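PDB 3TC1: octaprenyl Pyrophosphate Synthase from Helicobacter pylori, which probably builds octaprenyl pyrophosphate, a long-chain isoprenoid diphosphate, by magnesium-dependent condensation of isopentenyl pyrophosphate units onto an allylic primer. Local coordinates for residues A130-D141 and R157-F166; V142-S150 and L243-D251. One frame throughout, in Å; residues are numbered along the deposited sequence.

Contact 1 of 2, residues A130-D141 and R157-F166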
loop_
_atom_site.group_PDB
_atom_site.type_symbol
_atom_site.label_atom_id
_atom_site.label_comp_id
_atom_site.label_asym_id
_atom_site.label_seq_id
_atom_site.Cartn_x
_atom_site.Cartn_y
_atom_site.Cartn_z
ATOM N N ALA B 130 -8.049 4.824 -9.297
ATOM C CA ALA B 130 -8.490 5.714 -8.228
ATOM C C ALA B 130 -7.511 5.617 -7.063
ATOM O O ALA B 130 -7.236 6.609 -6.392
ATOM C CB ALA B 130 -9.904 5.338 -7.767
ATOM N N VAL B 131 -6.992 4.418 -6.812
ATOM C CA VAL B 131 -6.026 4.250 -5.732
ATOM C C VAL B 131 -4.723 4.970 -6.112
ATOM O O VAL B 131 -4.035 5.508 -5.249
ATOM C CB VAL B 131 -5.729 2.761 -5.444
ATOM C CG1 VAL B 131 -4.654 2.646 -4.368
ATOM C CG2 VAL B 131 -6.999 2.055 -4.972
ATOM N N LEU B 132 -4.392 4.987 -7.400
ATOM C CA LEU B 132 -3.185 5.673 -7.852
ATOM C C LEU B 132 -3.344 7.177 -7.628
ATOM O O LEU B 132 -2.397 7.863 -7.250
ATOM C CB LEU B 132 -2.925 5.396 -9.335
ATOM C CG LEU B 132 -1.750 6.160 -9.962
ATOM C CD1 LEU B 132 -0.463 5.851 -9.209
ATOM C CD2 LEU B 132 -1.616 5.782 -11.426
ATOM N N ARG B 133 -4.545 7.695 -7.857
ATOM C CA ARG B 133 -4.775 9.116 -7.646
ATOM C C ARG B 133 -4.825 9.447 -6.161
ATOM O O ARG B 133 -4.404 10.522 -5.750
ATOM C CB ARG B 133 -6.054 9.549 -8.358
ATOM C CG ARG B 133 -5.927 9.365 -9.854
ATOM C CD ARG B 133 -7.094 9.939 -10.605
ATOM N NE ARG B 133 -7.191 11.376 -10.385
ATOM C CZ ARG B 133 -7.783 12.213 -11.224
ATOM N NH1 ARG B 133 -8.334 11.751 -12.339
ATOM N NH2 ARG B 133 -7.809 13.513 -10.959
ATOM N N LEU B 134 -5.325 8.518 -5.352
ATOM C CA LEU B 134 -5.368 8.734 -3.908
ATOM C C LEU B 134 -3.932 8.883 -3.397
ATOM O O LEU B 134 -3.647 9.698 -2.520
ATOM C CB LEU B 134 -6.025 7.547 -3.198
ATOM C CG LEU B 134 -7.518 7.294 -3.405
ATOM C CD1 LEU B 134 -7.896 5.967 -2.760
ATOM C CD2 LEU B 134 -8.321 8.436 -2.802
ATOM N N SER B 135 -3.024 8.084 -3.944
ATOM C CA SER B 135 -1.635 8.165 -3.507
ATOM C C SER B 135 -0.981 9.448 -4.016
ATOM O O SER B 135 -0.165 10.048 -3.319
ATOM C CB SER B 135 -0.845 6.931 -3.967
ATOM O OG SER B 135 -0.562 6.966 -5.359
ATOM N N ARG B 136 -1.344 9.884 -5.219
ATOM C CA ARG B 136 -0.777 11.116 -5.754
ATOM C C ARG B 136 -1.312 12.291 -4.935
ATOM O O ARG B 136 -0.588 13.246 -4.649
ATOM C CB ARG B 136 -1.153 11.310 -7.228
ATOM C CG ARG B 136 -0.540 12.561 -7.841
ATOM C CD ARG B 136 -0.853 12.688 -9.322
ATOM N NE ARG B 136 -2.250 13.018 -9.578
ATOM C CZ ARG B 136 -2.849 12.870 -10.756
ATOM N NH1 ARG B 136 -2.174 12.394 -11.792
ATOM N NH2 ARG B 136 -4.129 13.193 -10.898
ATOM N N GLY B 137 -2.587 12.208 -4.563
ATOM C CA GLY B 137 -3.201 13.261 -3.775
ATOM C C GLY B 137 -2.602 13.350 -2.384
ATOM O O GLY B 137 -2.454 14.438 -1.833
ATOM N N GLU B 138 -2.257 12.204 -1.809
ATOM C CA GLU B 138 -1.674 12.192 -0.477
ATOM C C GLU B 138 -0.312 12.885 -0.519
ATOM O O GLU B 138 0.010 13.690 0.352
ATOM C CB GLU B 138 -1.520 10.753 0.022
ATOM C CG GLU B 138 -0.821 10.643 1.365
ATOM C CD GLU B 138 -1.577 11.332 2.489
ATOM O OE1 GLU B 138 -1.027 11.397 3.607
ATOM O OE2 GLU B 138 -2.715 11.802 2.263
ATOM N N ILE B 139 0.480 12.581 -1.541
ATOM C CA ILE B 139 1.795 13.193 -1.687
ATOM C C ILE B 139 1.648 14.686 -1.935
ATOM O O ILE B 139 2.389 15.491 -1.379
ATOM C CB ILE B 139 2.583 12.559 -2.846
ATOM C CG1 ILE B 139 2.966 11.128 -2.477
ATOM C CG2 ILE B 139 3.835 13.378 -3.144
ATOM C CD1 ILE B 139 3.702 10.391 -3.571
ATOM N N GLU B 140 0.692 15.048 -2.779
ATOM C CA GLU B 140 0.434 16.446 -3.082
ATOM C C GLU B 140 0.060 17.188 -1.799
ATOM O O GLU B 140 0.545 18.282 -1.532
ATOM C CB GLU B 140 -0.717 16.560 -4.087
ATOM C CG GLU B 140 -0.341 16.204 -5.520
ATOM C CD GLU B 140 -1.551 16.017 -6.430
ATOM O OE1 GLU B 140 -1.366 16.000 -7.666
ATOM O OE2 GLU B 140 -2.683 15.874 -5.917
ATOM N N ASP B 141 -0.800 16.571 -1.000
ATOM C CA ASP B 141 -1.257 17.181 0.240
ATOM C C ASP B 141 -0.130 17.491 1.227
ATOM O O ASP B 141 -0.091 18.577 1.802
ATOM C CB ASP B 141 -2.307 16.281 0.898
ATOM C CG ASP B 141 -3.266 17.052 1.802
ATOM O OD1 ASP B 141 -3.542 18.238 1.516
ATOM O OD2 ASP B 141 -3.760 16.465 2.785
ATOM N N ARG B 157 -7.050 20.375 -6.746
ATOM C CA ARG B 157 -6.420 19.169 -7.279
ATOM C C ARG B 157 -6.310 18.119 -6.182
ATOM O O ARG B 157 -6.562 16.932 -6.408
ATOM C CB ARG B 157 -5.033 19.499 -7.835
ATOM C CG ARG B 157 -4.325 18.297 -8.429
ATOM C CD ARG B 157 -3.048 18.687 -9.147
ATOM N NE ARG B 157 -2.402 17.523 -9.747
ATOM C CZ ARG B 157 -1.337 17.582 -10.537
ATOM N NH1 ARG B 157 -0.789 18.754 -10.830
ATOM N NH2 ARG B 157 -0.817 16.468 -11.034
ATOM N N ILE B 158 -5.942 18.558 -4.983
ATOM C CA ILE B 158 -5.819 17.642 -3.853
ATOM C C ILE B 158 -7.174 17.049 -3.479
ATOM O O ILE B 158 -7.288 15.842 -3.269
ATOM C CB ILE B 158 -5.217 18.353 -2.617
ATOM C CG1 ILE B 158 -3.769 18.753 -2.912
ATOM C CG2 ILE B 158 -5.309 17.445 -1.391
ATOM C CD1 ILE B 158 -3.110 19.590 -1.821
ATOM N N LEU B 159 -8.199 17.895 -3.398
ATOM C CA LEU B 159 -9.535 17.415 -3.051
ATOM C C LEU B 159 -10.019 16.371 -4.044
ATOM O O LEU B 159 -10.590 15.348 -3.657
ATOM C CB LEU B 159 -10.541 18.572 -3.007
ATOM C CG LEU B 159 -11.010 18.939 -1.597
ATOM C CD1 LEU B 159 -9.815 19.459 -0.822
ATOM C CD2 LEU B 159 -12.124 19.986 -1.635
ATOM N N GLU B 160 -9.794 16.638 -5.325
ATOM C CA GLU B 160 -10.202 15.723 -6.385
ATOM C C GLU B 160 -9.440 14.396 -6.305
ATOM O O GLU B 160 -10.035 13.314 -6.408
ATOM C CB GLU B 160 -9.968 16.379 -7.747
ATOM C CG GLU B 160 -10.867 17.572 -8.033
ATOM C CD GLU B 160 -10.284 18.498 -9.090
ATOM O OE1 GLU B 160 -9.420 18.040 -9.865
ATOM O OE2 GLU B 160 -10.688 19.680 -9.152
ATOM N N ASP B 161 -8.127 14.478 -6.120
ATOM C CA ASP B 161 -7.304 13.276 -6.031
ATOM C C ASP B 161 -7.511 12.462 -4.763
ATOM O O ASP B 161 -7.636 11.238 -4.823
ATOM C CB ASP B 161 -5.817 13.628 -6.154
ATOM C CG ASP B 161 -5.401 13.917 -7.581
ATOM O OD1 ASP B 161 -6.157 13.551 -8.503
ATOM O OD2 ASP B 161 -4.311 14.491 -7.788
ATOM N N LYS B 162 -7.542 13.130 -3.612
ATOM C CA LYS B 162 -7.706 12.425 -2.342
ATOM C C LYS B 162 -9.114 11.996 -1.965
ATOM O O LYS B 162 -9.283 11.035 -1.214
ATOM C CB LYS B 162 -7.145 13.257 -1.186
ATOM C CG LYS B 162 -5.636 13.309 -1.114
ATOM C CD LYS B 162 -5.178 13.853 0.233
ATOM C CE LYS B 162 -5.630 12.947 1.373
ATOM N NZ LYS B 162 -5.261 13.491 2.708
ATOM N N THR B 163 -10.128 12.691 -2.473
ATOM C CA THR B 163 -11.496 12.347 -2.109
ATOM C C THR B 163 -12.522 12.160 -3.220
ATOM O O THR B 163 -13.185 11.128 -3.285
ATOM C CB THR B 163 -12.089 13.403 -1.134
ATOM O OG1 THR B 163 -11.282 13.477 0.046
ATOM C CG2 THR B 163 -13.516 13.033 -0.742
ATOM N N ALA B 164 -12.665 13.160 -4.079
ATOM C CA ALA B 164 -13.679 13.119 -5.127
ATOM C C ALA B 164 -13.617 11.977 -6.133
ATOM O O ALA B 164 -14.607 11.275 -6.329
ATOM C CB ALA B 164 -13.708 14.453 -5.858
ATOM N N HIS B 165 -12.470 11.798 -6.778
ATOM C CA HIS B 165 -12.318 10.750 -7.785
ATOM C C HIS B 165 -12.557 9.322 -7.310
ATOM O O HIS B 165 -13.009 8.482 -8.083
ATOM C CB HIS B 165 -10.943 10.855 -8.446
ATOM C CG HIS B 165 -10.826 12.005 -9.398
ATOM N ND1 HIS B 165 -11.603 12.113 -10.531
ATOM C CD2 HIS B 165 -10.041 13.108 -9.373
ATOM C CE1 HIS B 165 -11.303 13.233 -11.165
ATOM N NE2 HIS B 165 -10.358 13.856 -10.484
ATOM N N PHE B 166 -12.245 9.034 -6.053
ATOM C CA PHE B 166 -12.463 7.696 -5.526
ATOM C C PHE B 166 -13.968 7.417 -5.429
ATOM O O PHE B 166 -14.436 6.337 -5.803
ATOM C CB PHE B 166 -11.780 7.560 -4.162
ATOM C CG PHE B 166 -11.960 6.218 -3.513
ATOM C CD1 PHE B 166 -12.007 5.053 -4.276
ATOM C CD2 PHE B 166 -12.045 6.113 -2.130
ATOM C CE1 PHE B 166 -12.134 3.801 -3.663
ATOM C CE2 PHE B 166 -12.170 4.869 -1.511
ATOM C CZ PHE B 166 -12.216 3.712 -2.282
HETATM O O HOH W 1 -9.031 8.774 -6.359
#
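G137 lets helices 121-144 and 152-177 close up: D161 seats as a knob among R133, R136, G137 and E140, K162 among L134, G137, E138 and D141, its CG 3.3 Å from G137 C. The segment axes approach to 7.1 Å, 147° apart. L134 CA meets D161 O at 3.5 Å in a CA-H...O contact, and L134 CD1 rests over one face of the F166 ring. R136 grips the D161 carboxylate side-on, NE reaching OD2 at 3.1 Å and NH2 reaching OD1, while its NH1 binds I20 O of the second subunit. R133 NE also bonds OD1, which lies in the R133 guanidinium plane, the carboxylate plane being turned by 72°. E140 OE2 is 2.8 Å from D161 OD2, a pair these arginines probably make tolerable. Looser is the exposed rim, where extended R157 makes a salt bridge: E140 OE1 sits over a guanidinium face, 2.8 Å from R157 NE, and E21 O of the second subunit holds NH2. On the other flank K162 NZ bonds E138 OE2 (3.1 Å) and, weakly, D141 OD2; its side chain is about 9 Å from a bound magnesium. Such a close, roughly antiparallel helix pair belongs to the all-helical prenyltransferase fold.

Contact 2 of 2, residues V142-S150 and L243-D251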
loop_
_atom_site.group_PDB
_atom_site.type_symbol
_atom_site.label_atom_id
_atom_site.label_comp_id
_atom_site.label_asym_id
_atom_site.label_seq_id
_atom_site.Cartn_x
_atom_site.Cartn_y
_atom_site.Cartn_z
ATOM N N VAL B 142 0.802 16.573 1.443
ATOM C CA VAL B 142 1.840 16.915 2.406
ATOM C C VAL B 142 2.915 17.821 1.797
ATOM O O VAL B 142 3.523 18.605 2.522
ATOM C CB VAL B 142 2.446 15.637 3.112
ATOM C CG1 VAL B 142 1.829 14.375 2.518
ATOM C CG2 VAL B 142 3.975 15.610 2.998
ATOM N N PHE B 143 3.154 17.753 0.484
ATOM C CA PHE B 143 4.155 18.652 -0.101
ATOM C C PHE B 143 3.585 20.080 -0.100
ATOM O O PHE B 143 4.275 21.036 0.256
ATOM C CB PHE B 143 4.532 18.244 -1.536
ATOM C CG PHE B 143 5.659 17.247 -1.613
ATOM C CD1 PHE B 143 5.515 15.969 -1.081
ATOM C CD2 PHE B 143 6.867 17.587 -2.216
ATOM C CE1 PHE B 143 6.557 15.041 -1.149
ATOM C CE2 PHE B 143 7.913 16.668 -2.288
ATOM C CZ PHE B 143 7.757 15.393 -1.754
ATOM N N VAL B 144 2.327 20.230 -0.500
ATOM C CA VAL B 144 1.720 21.557 -0.498
ATOM C C VAL B 144 1.583 22.018 0.964
ATOM O O VAL B 144 1.608 23.214 1.262
ATOM C CB VAL B 144 0.320 21.547 -1.172
ATOM C CG1 VAL B 144 -0.343 22.913 -1.025
ATOM C CG2 VAL B 144 0.453 21.201 -2.655
ATOM N N GLY B 145 1.457 21.052 1.867
ATOM C CA GLY B 145 1.303 21.356 3.280
ATOM C C GLY B 145 2.568 21.773 4.009
ATOM O O GLY B 145 2.534 21.991 5.219
ATOM N N GLU B 146 3.681 21.883 3.289
ATOM C CA GLU B 146 4.942 22.290 3.904
ATOM C C GLU B 146 4.965 23.781 4.238
ATOM O O GLU B 146 5.757 24.224 5.067
ATOM C CB GLU B 146 6.125 21.955 2.994
ATOM C CG GLU B 146 6.519 20.488 2.997
ATOM C CD GLU B 146 7.816 20.234 2.250
ATOM O OE1 GLU B 146 8.840 20.853 2.612
ATOM O OE2 GLU B 146 7.812 19.418 1.305
ATOM N N CYS B 147 4.109 24.555 3.581
ATOM C CA CYS B 147 4.044 25.991 3.845
ATOM C C CYS B 147 2.657 26.510 3.503
ATOM O O CYS B 147 1.909 25.856 2.777
ATOM C CB CYS B 147 5.098 26.744 3.025
ATOM S SG CYS B 147 4.810 26.746 1.248
ATOM N N PHE B 148 2.309 27.676 4.036
ATOM C CA PHE B 148 1.001 28.255 3.762
ATOM C C PHE B 148 0.789 28.299 2.254
ATOM O O PHE B 148 1.688 28.690 1.508
ATOM C CB PHE B 148 0.910 29.673 4.330
ATOM C CG PHE B 148 -0.409 30.343 4.066
ATOM C CD1 PHE B 148 -1.501 30.113 4.897
ATOM C CD2 PHE B 148 -0.566 31.179 2.963
ATOM C CE1 PHE B 148 -2.732 30.709 4.630
ATOM C CE2 PHE B 148 -1.789 31.776 2.687
ATOM C CZ PHE B 148 -2.875 31.541 3.521
ATOM N N ASN B 149 -0.397 27.891 1.807
ATOM C CA ASN B 149 -0.715 27.895 0.381
ATOM C C ASN B 149 -1.893 28.805 0.043
ATOM O O ASN B 149 -2.958 28.694 0.646
ATOM C CB ASN B 149 -1.051 26.481 -0.101
ATOM C CG ASN B 149 -1.648 26.483 -1.493
ATOM O OD1 ASN B 149 -1.066 27.048 -2.419
ATOM N ND2 ASN B 149 -2.818 25.860 -1.650
ATOM N N SER B 150 -1.706 29.687 -0.936
ATOM C CA SER B 150 -2.775 30.593 -1.342
ATOM C C SER B 150 -3.295 30.255 -2.741
ATOM O O SER B 150 -4.198 30.922 -3.249
ATOM C CB SER B 150 -2.277 32.040 -1.326
ATOM O OG SER B 150 -1.353 32.258 -2.375
ATOM N N LEU B 243 -0.599 37.813 9.889
ATOM C CA LEU B 243 -0.953 37.054 11.082
ATOM C C LEU B 243 -1.399 35.634 10.737
ATOM O O LEU B 243 -0.959 34.669 11.363
ATOM C CB LEU B 243 -2.069 37.759 11.863
ATOM C CG LEU B 243 -1.734 39.075 12.576
ATOM C CD1 LEU B 243 -2.973 39.583 13.325
ATOM C CD2 LEU B 243 -0.583 38.854 13.547
ATOM N N LEU B 244 -2.279 35.506 9.749
ATOM C CA LEU B 244 -2.760 34.187 9.356
ATOM C C LEU B 244 -1.585 33.295 8.978
ATOM O O LEU B 244 -1.498 32.152 9.427
ATOM C CB LEU B 244 -3.738 34.289 8.183
ATOM C CG LEU B 244 -4.331 32.952 7.729
ATOM C CD1 LEU B 244 -5.119 32.320 8.869
ATOM C CD2 LEU B 244 -5.232 33.184 6.516
ATOM N N ILE B 245 -0.674 33.819 8.162
ATOM C CA ILE B 245 0.490 33.045 7.755
ATOM C C ILE B 245 1.334 32.647 8.969
ATOM O O ILE B 245 1.818 31.518 9.060
ATOM C CB ILE B 245 1.363 33.830 6.746
ATOM C CG1 ILE B 245 0.603 33.991 5.426
ATOM C CG2 ILE B 245 2.684 33.088 6.509
ATOM C CD1 ILE B 245 1.349 34.780 4.367
ATOM N N SER B 246 1.493 33.569 9.913
ATOM C CA SER B 246 2.272 33.296 11.115
ATOM C C SER B 246 1.599 32.219 11.970
ATOM O O SER B 246 2.256 31.559 12.773
ATOM C CB SER B 246 2.426 34.564 11.951
ATOM O OG SER B 246 1.228 34.836 12.662
ATOM N N TYR B 247 0.290 32.046 11.814
ATOM C CA TYR B 247 -0.406 31.034 12.599
ATOM C C TYR B 247 -0.373 29.658 11.937
ATOM O O TYR B 247 -0.859 28.680 12.505
ATOM C CB TYR B 247 -1.860 31.449 12.860
ATOM C CG TYR B 247 -1.993 32.704 13.697
ATOM C CD1 TYR B 247 -0.977 33.092 14.578
ATOM C CD2 TYR B 247 -3.142 33.499 13.623
ATOM C CE1 TYR B 247 -1.099 34.241 15.364
ATOM C CE2 TYR B 247 -3.274 34.644 14.406
ATOM C CZ TYR B 247 -2.250 35.011 15.271
ATOM O OH TYR B 247 -2.370 36.155 16.036
ATOM N N PHE B 248 0.203 29.586 10.742
ATOM C CA PHE B 248 0.306 28.321 10.015
ATOM C C PHE B 248 0.972 27.271 10.915
ATOM O O PHE B 248 2.022 27.526 11.509
ATOM C CB PHE B 248 1.133 28.524 8.740
ATOM C CG PHE B 248 1.253 27.293 7.883
ATOM C CD1 PHE B 248 0.141 26.773 7.225
ATOM C CD2 PHE B 248 2.483 26.657 7.725
ATOM C CE1 PHE B 248 0.250 25.636 6.421
ATOM C CE2 PHE B 248 2.605 25.513 6.919
ATOM C CZ PHE B 248 1.489 25.005 6.268
ATOM N N LYS B 249 0.343 26.102 11.015
ATOM C CA LYS B 249 0.836 24.993 11.833
ATOM C C LYS B 249 1.011 25.283 13.319
ATOM O O LYS B 249 1.644 24.501 14.036
ATOM C CB LYS B 249 2.152 24.445 11.272
ATOM C CG LYS B 249 1.951 23.491 10.109
ATOM C CD LYS B 249 3.265 22.916 9.609
ATOM C CE LYS B 249 3.014 21.945 8.459
ATOM N NZ LYS B 249 4.268 21.336 7.949
ATOM N N GLN B 250 0.462 26.397 13.787
ATOM C CA GLN B 250 0.551 26.735 15.201
ATOM C C GLN B 250 -0.662 26.150 15.920
ATOM O O GLN B 250 -1.683 25.860 15.295
ATOM C CB GLN B 250 0.641 28.249 15.377
ATOM C CG GLN B 250 1.874 28.816 14.697
ATOM C CD GLN B 250 3.097 27.936 14.909
ATOM O OE1 GLN B 250 3.458 27.612 16.043
ATOM N NE2 GLN B 250 3.740 27.539 13.814
ATOM N N ASP B 251 -0.558 25.986 17.233
ATOM C CA ASP B 251 -1.631 25.352 17.994
ATOM C C ASP B 251 -1.953 26.055 19.312
ATOM O O ASP B 251 -1.233 25.896 20.297
ATOM C CB ASP B 251 -1.217 23.889 18.238
ATOM C CG ASP B 251 -2.211 23.111 19.083
ATOM O OD1 ASP B 251 -3.396 23.495 19.150
ATOM O OD2 ASP B 251 -1.797 22.086 19.669
HETATM O O HOH W 2 6.202 22.966 7.247
#
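This is a surface contact between the loop that leaves helix 121-144 and the end of helix 238-246 with its following turn, far out from the centre of the chain. Two aromatic residues, one from each segment, carry it. F148 sends its ring, with CG anti to the backbone N (chi1 179°), against the last turn of helix 238-246. I245 CG1 sits over one ring face, 4.1 Å from the centroid and 19° off the normal, a CH-pi contact, while L244 CD2 comes within 4.0 Å of F148 CE1 obliquely. Y233, F220 and T225 also touch the same ring.

The backbone here turns twice. A type I beta turn, V144 to C147, breaks away from helix 121-144, and a type II beta turn, Y247 to Q250, follows helix 238-246, with K249 at its third position in a left-handed conformation. The F248 ring, from the second turn, lies against the backbone of the first turn and of F148. F148 N stands 3.5 Å above the centre of one face, and K249 CG covers the opposite face near the rim. At the ring edge G145 O is 3.4 Å from F248 CZ, and E146 O also lies near the ring plane.

Polar atoms join the turns on the solvent side. The extended K249 chain carries NZ to G145 O in a weak hydrogen bond of 3.3 Å. A water accepts from K249 NZ and donates to E146 O, at 2.6 Å from each. K249 is further tied through its backbone to F220.

Helix 121-144 runs through both contacts: 130-141 lies in its body, and 142-150 takes its last turn and the loop beyond. The centres are 20 Å apart, contact 1 about 10 Å and contact 2 about 22 Å from the centre of the chain. Along the sequence the order is 130-141, 142-150, 157-166, 243-251, so the pairings cross. The two meet directly where I158 CD1 of contact 1 packs 4.0 Å from V144 CG2 of contact 2. Both also touch the second subunit, so helix 121-144 leads from its pairing with helix 152-177, whose K162 lies near the magnesium, past the second subunit to the periphery of the polyprenyl synthetase fold.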